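Local coordinates for protein NADPH-flavin oxidoreductase (Helicobacter pylori, PDB 2H0U) that binds FMN and, as a member of the nitroreductase family, probably transfers electrons from NAD(P)H to flavins or nitrogen-containing compounds, at residues E31-V36 with M150-M155; Y83-G88 with D136-Q141; N120-D125 with R132-W137. All blocks are in the same frame, centred on the assembly; numbering follows the deposited sequence.

From the N terminus, the chain first forms helix 27-38, whose residues 31-36 meet the end of helix 131-155 in contact 1, the widest loop of the three. Within that loop, strand 79-86 of the antiparallel sheet meets residues 136-141 and closes contact 2. After helix 113-125 a short connection leads into helix 131-155, whose residues 132-137 meet 120-125 in contact 3. Contacts 2 and 3 both lie within the loop of contact 1; they end on the same overlapping stretch of helix 131-155, sharing Asp136 and Trp137 and touching through Phe135, with contact 3 starting later in the chain. The C-terminal turns of that helix serve contact 1. Each contact also borders the second subunit.

Contact 1. Residues E31-V36 with M150-M155; sequences EALVEV and MMAAAM
Leu33 reaches across to Ala152 and Ala153 with its branched end. Its CB starts toward helix 131-155 but touches nothing there; with CG anti to the carbonyl carbon (chi1 -69°), the fork at CG is carried to the neighbouring backbone. CD1 comes alongside the methyl of Ala153, 4.1 Å from Ala153 CB. CD2 goes to the backbone itself, 3.4 Å from Ala153 N, and also presses on the side chain before it, with Leu33 CD2 and Ala152 CB 3.7 Å apart. Helices 27-38 and 131-155 thus pack obliquely, in a broadly antiparallel sense, within the nitroreductase fold, their local axes 9.5 Å apart at an angle of 145°, with two small alanines facing Leu33 and Val36. One turn on from Leu33, Val36 straddles the Ala152 methyl with both branches: Val36 CG2 lies 3.6 Å and Val36 CG1 3.8 Å from Ala152 CB. That methyl thus fits against the notch between Leu33 and Val36, and Val6 of the second subunit packs on it too. Ile158 adds to the apolar packing around Leu33 and Ala153, while Phe194 of strand 186-195 borders the Ala153 methyl.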
loop_
_atom_site.group_PDB
_atom_site.type_symbol
_atom_site.label_atom_id
_atom_site.label_comp_id
_atom_site.label_asym_id
_atom_site.label_seq_id
_atom_site.Cartn_x
_atom_site.Cartn_y
_atom_site.Cartn_z
ATOM N N GLU A 31 18.302 -7.564 7.200
ATOM C CA GLU A 31 18.686 -7.595 5.792
ATOM C C GLU A 31 17.584 -8.304 5.019
ATOM O O GLU A 31 17.279 -7.934 3.893
ATOM C CB GLU A 31 20.021 -8.360 5.639
ATOM C CG GLU A 31 21.225 -7.506 6.064
ATOM C CD GLU A 31 22.516 -8.302 6.221
ATOM O OE1 GLU A 31 22.482 -9.574 6.223
ATOM O OE2 GLU A 31 23.574 -7.642 6.384
ATOM N N ALA A 32 16.970 -9.319 5.618
ATOM C CA ALA A 32 15.848 -10.002 4.915
ATOM C C ALA A 32 14.655 -9.077 4.733
ATOM O O ALA A 32 14.031 -9.072 3.665
ATOM C CB ALA A 32 15.406 -11.259 5.644
ATOM N N LEU A 33 14.354 -8.272 5.745
ATOM C CA LEU A 33 13.215 -7.349 5.634
ATOM C C LEU A 33 13.478 -6.281 4.580
ATOM O O LEU A 33 12.585 -5.920 3.825
ATOM C CB LEU A 33 12.866 -6.733 7.018
ATOM C CG LEU A 33 12.271 -7.679 8.063
ATOM C CD1 LEU A 33 12.068 -6.966 9.379
ATOM C CD2 LEU A 33 10.941 -8.338 7.587
ATOM N N VAL A 34 14.712 -5.810 4.479
ATOM C CA VAL A 34 15.046 -4.800 3.454
ATOM C C VAL A 34 14.874 -5.446 2.070
ATOM O O VAL A 34 14.339 -4.826 1.143
ATOM C CB VAL A 34 16.517 -4.299 3.584
ATOM C CG1 VAL A 34 16.868 -3.404 2.359
ATOM C CG2 VAL A 34 16.679 -3.524 4.854
ATOM N N GLU A 35 15.306 -6.698 1.969
ATOM C CA GLU A 35 15.078 -7.479 0.751
ATOM C C GLU A 35 13.596 -7.610 0.377
ATOM O O GLU A 35 13.231 -7.480 -0.798
ATOM C CB GLU A 35 15.793 -8.840 0.841
ATOM C CG GLU A 35 15.647 -9.724 -0.413
ATOM C CD GLU A 35 16.403 -9.203 -1.644
ATOM O OE1 GLU A 35 17.174 -8.203 -1.577
ATOM O OE2 GLU A 35 16.285 -9.860 -2.686
ATOM N N VAL A 36 12.741 -7.886 1.362
ATOM C CA VAL A 36 11.286 -7.862 1.145
ATOM C C VAL A 36 10.851 -6.536 0.487
ATOM O O VAL A 36 10.108 -6.538 -0.505
ATOM C CB VAL A 36 10.509 -8.135 2.473
ATOM C CG1 VAL A 36 8.989 -7.932 2.304
ATOM C CG2 VAL A 36 10.786 -9.574 2.956
HETATM N N MSE A 150 6.016 -5.022 6.759
HETATM C CA MSE A 150 5.330 -5.294 8.032
HETATM C C MSE A 150 4.806 -6.702 8.098
HETATM O O MSE A 150 4.886 -7.352 9.146
HETATM C CB MSE A 150 4.178 -4.312 8.234
HETATM C CG MSE A 150 4.772 -2.933 8.325
HETATM SE SE MSE A 150 3.359 -1.689 8.874
HETATM C CE MSE A 150 2.275 -1.754 7.307
HETATM N N MSE A 151 4.274 -7.213 6.975
HETATM C CA MSE A 151 3.752 -8.556 7.004
HETATM C C MSE A 151 4.884 -9.602 7.126
HETATM O O MSE A 151 4.764 -10.575 7.867
HETATM C CB MSE A 151 2.837 -8.814 5.778
HETATM C CG MSE A 151 2.178 -10.196 5.815
HETATM SE SE MSE A 151 0.727 -10.092 7.139
HETATM C CE MSE A 151 0.440 -8.140 7.284
ATOM N N ALA A 152 5.988 -9.399 6.419
ATOM C CA ALA A 152 7.168 -10.259 6.558
ATOM C C ALA A 152 7.742 -10.218 7.980
ATOM O O ALA A 152 8.154 -11.268 8.557
ATOM C CB ALA A 152 8.221 -9.817 5.518
ATOM N N ALA A 153 7.759 -9.013 8.557
ATOM C CA ALA A 153 8.221 -8.821 9.930
ATOM C C ALA A 153 7.359 -9.712 10.854
ATOM O O ALA A 153 7.892 -10.447 11.695
ATOM C CB ALA A 153 8.108 -7.345 10.324
ATOM N N ALA A 154 6.035 -9.699 10.634
ATOM C CA ALA A 154 5.120 -10.538 11.468
ATOM C C ALA A 154 5.431 -12.026 11.280
ATOM O O ALA A 154 5.473 -12.787 12.247
ATOM C CB ALA A 154 3.657 -10.254 11.154
HETATM N N MSE A 155 5.687 -12.442 10.057
HETATM C CA MSE A 155 6.123 -13.824 9.827
HETATM C C MSE A 155 7.369 -14.204 10.626
HETATM O O MSE A 155 7.463 -15.345 11.098
HETATM C CB MSE A 155 6.341 -14.106 8.351
HETATM C CG MSE A 155 5.087 -14.155 7.546
HETATM SE SE MSE A 155 5.568 -14.394 5.644
HETATM C CE MSE A 155 6.255 -16.252 5.780
#

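Contact 2. Residues Y83-G88 with D136-Q141; sequences YLARKG and DWASKQ
Ser139 OG, on the helix turn that meets Ala85, is gripped by two groups: Ser189 OG of strand 186-195 and Lys140 NZ of the second subunit. In this nitroreductase-family dimer, helix 131-155 lies between its own antiparallel sheet and the partner subunit, and the serine bonds to both. Lys140 NZ repeats the pattern in reverse, pairing with Asp136 OD1 and Ser139 OG of the second subunit. On the sheet side the contact is made of small groups. The methyl of Ala85 points at the helix and settles on its backbone, 3.7 Å from Ser139 N, with Ala85 CB 4.0 Å from Ala138 CB. Such short side chains let the axes of strand and helix approach to 7.0 Å, running at 137° to each other. On the flank of the helix, Gln141 folds back: its NE2 gives a hydrogen bond to Trp137 O (3.1 Å, N-H...O 161°), arriving from above the carbonyl plane. The same nitrogen sits over one face of the Trp137 ring, offset toward the rim. Gln141 OE1 accepts from Ser43 N, so the amide is held at both ends, and Gln141 also touches FMN. Past Ala85 the strand brings its next carbonyl onto the helix, and Arg86 O abuts Ala138 CB at 3.3 Å.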
loop_
_atom_site.group_PDB
_atom_site.type_symbol
_atom_site.label_atom_id
_atom_site.label_comp_id
_atom_site.label_asym_id
_atom_site.label_seq_id
_atom_site.Cartn_x
_atom_site.Cartn_y
_atom_site.Cartn_z
ATOM N N TYR A 83 10.265 5.977 4.103
ATOM C CA TYR A 83 10.013 5.591 2.704
ATOM C C TYR A 83 9.910 6.846 1.857
ATOM O O TYR A 83 9.078 7.698 2.134
ATOM C CB TYR A 83 8.701 4.802 2.580
ATOM C CG TYR A 83 8.760 3.506 3.362
ATOM C CD1 TYR A 83 9.079 2.289 2.709
ATOM C CD2 TYR A 83 8.477 3.493 4.731
ATOM C CE1 TYR A 83 9.165 1.082 3.430
ATOM C CE2 TYR A 83 8.529 2.263 5.477
ATOM C CZ TYR A 83 8.858 1.091 4.810
ATOM O OH TYR A 83 8.930 -0.089 5.516
ATOM N N LEU A 84 10.787 6.966 0.865
ATOM C CA LEU A 84 10.714 8.054 -0.117
ATOM C C LEU A 84 10.086 7.534 -1.404
ATOM O O LEU A 84 10.232 6.351 -1.758
ATOM C CB LEU A 84 12.101 8.626 -0.432
ATOM C CG LEU A 84 13.078 8.948 0.724
ATOM C CD1 LEU A 84 14.416 9.389 0.066
ATOM C CD2 LEU A 84 12.475 9.988 1.707
ATOM N N ALA A 85 9.355 8.425 -2.067
ATOM C CA ALA A 85 8.730 8.168 -3.361
ATOM C C ALA A 85 9.263 9.211 -4.357
ATOM O O ALA A 85 9.568 10.375 -3.983
ATOM C CB ALA A 85 7.235 8.257 -3.234
ATOM N N ARG A 86 9.508 8.773 -5.588
ATOM C CA ARG A 86 10.036 9.700 -6.581
ATOM C C ARG A 86 8.965 10.644 -7.139
ATOM O O ARG A 86 7.782 10.285 -7.280
ATOM C CB ARG A 86 10.683 8.919 -7.723
ATOM C CG ARG A 86 12.045 8.353 -7.357
ATOM C CD ARG A 86 12.686 7.678 -8.549
ATOM N NE ARG A 86 13.960 7.054 -8.175
ATOM C CZ ARG A 86 15.137 7.667 -8.219
ATOM N NH1 ARG A 86 15.212 8.940 -8.583
ATOM N NH2 ARG A 86 16.243 7.001 -7.862
ATOM N N LYS A 87 9.407 11.848 -7.448
ATOM C CA LYS A 87 8.596 12.882 -8.048
ATOM C C LYS A 87 8.757 12.855 -9.558
ATOM O O LYS A 87 9.846 12.534 -10.058
ATOM C CB LYS A 87 9.117 14.236 -7.549
ATOM C CG LYS A 87 8.861 14.429 -6.074
ATOM C CD LYS A 87 9.277 15.769 -5.621
ATOM C CE LYS A 87 8.741 15.974 -4.201
ATOM N NZ LYS A 87 9.238 17.233 -3.596
ATOM N N GLY A 88 7.687 13.250 -10.244
ATOM C CA GLY A 88 7.686 13.504 -11.702
ATOM C C GLY A 88 8.028 12.249 -12.497
ATOM O O GLY A 88 8.793 12.309 -13.450
ATOM N N ASP A 136 1.813 11.465 -5.384
ATOM C CA ASP A 136 0.962 10.567 -4.582
ATOM C C ASP A 136 0.774 9.199 -5.232
ATOM O O ASP A 136 0.596 8.213 -4.529
ATOM C CB ASP A 136 -0.383 11.186 -4.247
ATOM C CG ASP A 136 -0.288 12.219 -3.145
ATOM O OD1 ASP A 136 0.655 12.160 -2.321
ATOM O OD2 ASP A 136 -1.163 13.107 -3.097
ATOM N N TRP A 137 0.787 9.155 -6.568
ATOM C CA TRP A 137 0.776 7.873 -7.293
ATOM C C TRP A 137 2.019 6.990 -6.964
ATOM O O TRP A 137 1.897 5.809 -6.629
ATOM C CB TRP A 137 0.651 8.087 -8.811
ATOM C CG TRP A 137 0.806 6.804 -9.588
ATOM C CD1 TRP A 137 -0.097 5.763 -9.672
ATOM C CD2 TRP A 137 1.943 6.427 -10.380
ATOM N NE1 TRP A 137 0.430 4.768 -10.479
ATOM C CE2 TRP A 137 1.669 5.164 -10.931
ATOM C CE3 TRP A 137 3.180 7.055 -10.674
ATOM C CZ2 TRP A 137 2.584 4.493 -11.773
ATOM C CZ3 TRP A 137 4.093 6.393 -11.510
ATOM C CH2 TRP A 137 3.768 5.113 -12.064
ATOM N N ALA A 138 3.199 7.591 -6.980
ATOM C CA ALA A 138 4.426 6.875 -6.598
ATOM C C ALA A 138 4.373 6.497 -5.132
ATOM O O ALA A 138 4.884 5.422 -4.723
ATOM C CB ALA A 138 5.662 7.740 -6.884
ATOM N N SER A 139 3.830 7.404 -4.314
ATOM C CA SER A 139 3.657 7.127 -2.864
ATOM C C SER A 139 2.775 5.907 -2.580
ATOM O O SER A 139 3.078 5.080 -1.716
ATOM C CB SER A 139 3.084 8.392 -2.175
ATOM O OG SER A 139 2.773 8.166 -0.783
ATOM N N LYS A 140 1.684 5.768 -3.316
ATOM C CA LYS A 140 0.866 4.537 -3.216
ATOM C C LYS A 140 1.716 3.249 -3.365
ATOM O O LYS A 140 1.487 2.253 -2.645
ATOM C CB LYS A 140 -0.266 4.571 -4.281
ATOM C CG LYS A 140 -1.359 5.624 -3.966
ATOM C CD LYS A 140 -2.411 5.682 -5.126
ATOM C CE LYS A 140 -3.167 7.021 -5.009
ATOM N NZ LYS A 140 -4.388 6.961 -5.922
ATOM N N GLN A 141 2.654 3.259 -4.316
ATOM C CA GLN A 141 3.490 2.081 -4.550
ATOM C C GLN A 141 4.313 1.804 -3.281
ATOM O O GLN A 141 4.472 0.643 -2.893
ATOM C CB GLN A 141 4.452 2.276 -5.753
ATOM C CG GLN A 141 3.778 2.915 -7.038
ATOM C CD GLN A 141 2.524 2.188 -7.482
ATOM O OE1 GLN A 141 2.521 0.968 -7.650
ATOM N NE2 GLN A 141 1.453 2.942 -7.697
#

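Contact 3. Residues N120-D125 with R132-W137; sequences NFQEND and RSLFDW
Two first torsions bring Gln122 and Trp137 together: Gln122 sets CG anti to its carbonyl carbon (chi1 -69°) and then runs out extended, while Trp137 CG stands anti to the backbone N (chi1 173°) and sends the indole toward helix 113-125. The side chains meet at about a right angle, with amide and ring planes 86° apart. Gln122 NE2 approaches the six-membered part of the indole obliquely, 3.2 Å from Trp137 CZ3 and 3.4 Å from Trp137 CH2. Val89 O accepts a hydrogen bond from this nitrogen, which helps fix the amide against the ring. Two looser contacts lie beside this one: the apolar pair Phe121 CE2 and Trp137 CZ2 at 4.4 Å, and Gln122 OE1 against the Leu134 CD2 methyl at 4.3 Å. Long side chains have to bridge here, because the local helix axes stay 11.8 Å apart. The end of helix 113-125 widens into a pi-type turn in which Asn120 O accepts from both Asn124 N and Asp125 N. Along the other helix, Arg132 NE and Asp136 OD2 form a salt bridge of 2.9 Å. Trp137 NE1 bonds to Glu164 OE1 of the second subunit, and Phe121 packs on that same glutamate. The contact joins two consecutive helices across the short 126-130 connection, the end of helix 113-125 lying obliquely to the first turns of helix 131-155, with Met126 and Leu128 packed on the indole and the second subunit alongside.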
loop_
_atom_site.group_PDB
_atom_site.type_symbol
_atom_site.label_atom_id
_atom_site.label_comp_id
_atom_site.label_asym_id
_atom_site.label_seq_id
_atom_site.Cartn_x
_atom_site.Cartn_y
_atom_site.Cartn_z
ATOM N N ASN A 120 -0.568 7.714 -21.966
ATOM C CA ASN A 120 -2.039 7.681 -21.886
ATOM C C ASN A 120 -2.549 7.167 -20.534
ATOM O O ASN A 120 -3.528 7.681 -19.984
ATOM C CB ASN A 120 -2.618 6.804 -22.967
ATOM C CG ASN A 120 -4.140 6.730 -22.896
ATOM O OD1 ASN A 120 -4.836 7.682 -23.266
ATOM N ND2 ASN A 120 -4.668 5.592 -22.408
ATOM N N PHE A 121 -1.920 6.108 -20.050
ATOM C CA PHE A 121 -2.272 5.512 -18.770
ATOM C C PHE A 121 -2.209 6.550 -17.663
ATOM O O PHE A 121 -3.160 6.706 -16.908
ATOM C CB PHE A 121 -1.294 4.378 -18.501
ATOM C CG PHE A 121 -1.316 3.853 -17.091
ATOM C CD1 PHE A 121 -2.468 3.269 -16.547
ATOM C CD2 PHE A 121 -0.151 3.853 -16.343
ATOM C CE1 PHE A 121 -2.466 2.724 -15.253
ATOM C CE2 PHE A 121 -0.137 3.313 -15.044
ATOM C CZ PHE A 121 -1.302 2.756 -14.501
ATOM N N GLN A 122 -1.088 7.251 -17.556
ATOM C CA GLN A 122 -0.929 8.252 -16.489
ATOM C C GLN A 122 -1.797 9.507 -16.629
ATOM O O GLN A 122 -2.458 9.898 -15.674
ATOM C CB GLN A 122 0.520 8.668 -16.393
ATOM C CG GLN A 122 1.434 7.533 -15.863
ATOM C CD GLN A 122 2.810 8.089 -15.508
ATOM O OE1 GLN A 122 3.329 8.924 -16.220
ATOM N NE2 GLN A 122 3.399 7.613 -14.402
ATOM N N GLU A 123 -1.766 10.121 -17.816
ATOM C CA GLU A 123 -2.448 11.388 -18.089
ATOM C C GLU A 123 -3.963 11.232 -18.148
ATOM O O GLU A 123 -4.686 12.084 -17.631
ATOM C CB GLU A 123 -1.928 12.008 -19.377
ATOM C CG GLU A 123 -0.440 12.360 -19.314
ATOM C CD GLU A 123 0.080 13.142 -20.513
ATOM O OE1 GLU A 123 -0.651 13.427 -21.493
ATOM O OE2 GLU A 123 1.269 13.484 -20.482
ATOM N N ASN A 124 -4.428 10.145 -18.766
ATOM C CA ASN A 124 -5.853 9.983 -19.034
ATOM C C ASN A 124 -6.522 8.944 -18.175
ATOM O O ASN A 124 -7.513 9.242 -17.488
ATOM C CB ASN A 124 -6.074 9.676 -20.504
ATOM C CG ASN A 124 -5.547 10.783 -21.405
ATOM O OD1 ASN A 124 -5.042 10.516 -22.494
ATOM N ND2 ASN A 124 -5.637 12.028 -20.938
ATOM N N ASP A 125 -5.996 7.723 -18.186
ATOM C CA ASP A 125 -6.598 6.673 -17.347
ATOM C C ASP A 125 -6.582 7.037 -15.876
ATOM O O ASP A 125 -7.591 6.820 -15.183
ATOM C CB ASP A 125 -5.897 5.327 -17.524
ATOM C CG ASP A 125 -6.132 4.718 -18.891
ATOM O OD1 ASP A 125 -7.110 5.066 -19.536
ATOM O OD2 ASP A 125 -5.330 3.878 -19.318
ATOM N N ARG A 132 1.727 17.034 -7.652
ATOM C CA ARG A 132 1.206 16.344 -6.467
ATOM C C ARG A 132 0.540 15.009 -6.799
ATOM O O ARG A 132 0.788 14.010 -6.092
ATOM C CB ARG A 132 0.263 17.272 -5.676
ATOM C CG ARG A 132 -0.557 16.572 -4.588
ATOM C CD ARG A 132 0.304 16.372 -3.375
ATOM N NE ARG A 132 -0.367 15.788 -2.203
ATOM C CZ ARG A 132 -0.826 16.496 -1.169
ATOM N NH1 ARG A 132 -0.783 17.834 -1.183
ATOM N NH2 ARG A 132 -1.367 15.874 -0.128
ATOM N N SER A 133 -0.294 14.952 -7.854
ATOM C CA SER A 133 -0.960 13.699 -8.205
ATOM C C SER A 133 0.061 12.626 -8.620
ATOM O O SER A 133 -0.093 11.442 -8.265
ATOM C CB SER A 133 -2.102 13.933 -9.243
ATOM O OG SER A 133 -1.576 14.341 -10.483
ATOM N N LEU A 134 1.114 13.059 -9.325
ATOM C CA LEU A 134 2.198 12.134 -9.745
ATOM C C LEU A 134 2.934 11.612 -8.537
ATOM O O LEU A 134 3.270 10.427 -8.460
ATOM C CB LEU A 134 3.208 12.864 -10.668
ATOM C CG LEU A 134 2.736 12.981 -12.141
ATOM C CD1 LEU A 134 3.581 14.039 -12.843
ATOM C CD2 LEU A 134 2.755 11.637 -12.907
ATOM N N PHE A 135 3.271 12.521 -7.629
ATOM C CA PHE A 135 3.952 12.124 -6.387
ATOM C C PHE A 135 3.096 11.149 -5.552
ATOM O O PHE A 135 3.600 10.103 -5.085
ATOM C CB PHE A 135 4.331 13.327 -5.539
ATOM C CG PHE A 135 4.886 12.911 -4.231
ATOM C CD1 PHE A 135 6.175 12.402 -4.166
ATOM C CD2 PHE A 135 4.072 12.848 -3.120
ATOM C CE1 PHE A 135 6.688 11.933 -2.939
ATOM C CE2 PHE A 135 4.580 12.387 -1.894
ATOM C CZ PHE A 135 5.887 11.925 -1.820
ATOM N N ASP A 136 1.813 11.465 -5.384
ATOM C CA ASP A 136 0.962 10.567 -4.582
ATOM C C ASP A 136 0.774 9.199 -5.232
ATOM O O ASP A 136 0.596 8.213 -4.529
ATOM C CB ASP A 136 -0.383 11.186 -4.247
ATOM C CG ASP A 136 -0.288 12.219 -3.145
ATOM O OD1 ASP A 136 0.655 12.160 -2.321
ATOM O OD2 ASP A 136 -1.163 13.107 -3.097
ATOM N N TRP A 137 0.787 9.155 -6.568
ATOM C CA TRP A 137 0.776 7.873 -7.293
ATOM C C TRP A 137 2.019 6.990 -6.964
ATOM O O TRP A 137 1.897 5.809 -6.629
ATOM C CB TRP A 137 0.651 8.087 -8.811
ATOM C CG TRP A 137 0.806 6.804 -9.588
ATOM C CD1 TRP A 137 -0.097 5.763 -9.672
ATOM C CD2 TRP A 137 1.943 6.427 -10.380
ATOM N NE1 TRP A 137 0.430 4.768 -10.479
ATOM C CE2 TRP A 137 1.669 5.164 -10.931
ATOM C CE3 TRP A 137 3.180 7.055 -10.674
ATOM C CZ2 TRP A 137 2.584 4.493 -11.773
ATOM C CZ3 TRP A 137 4.093 6.393 -11.510
ATOM C CH2 TRP A 137 3.768 5.113 -12.064
#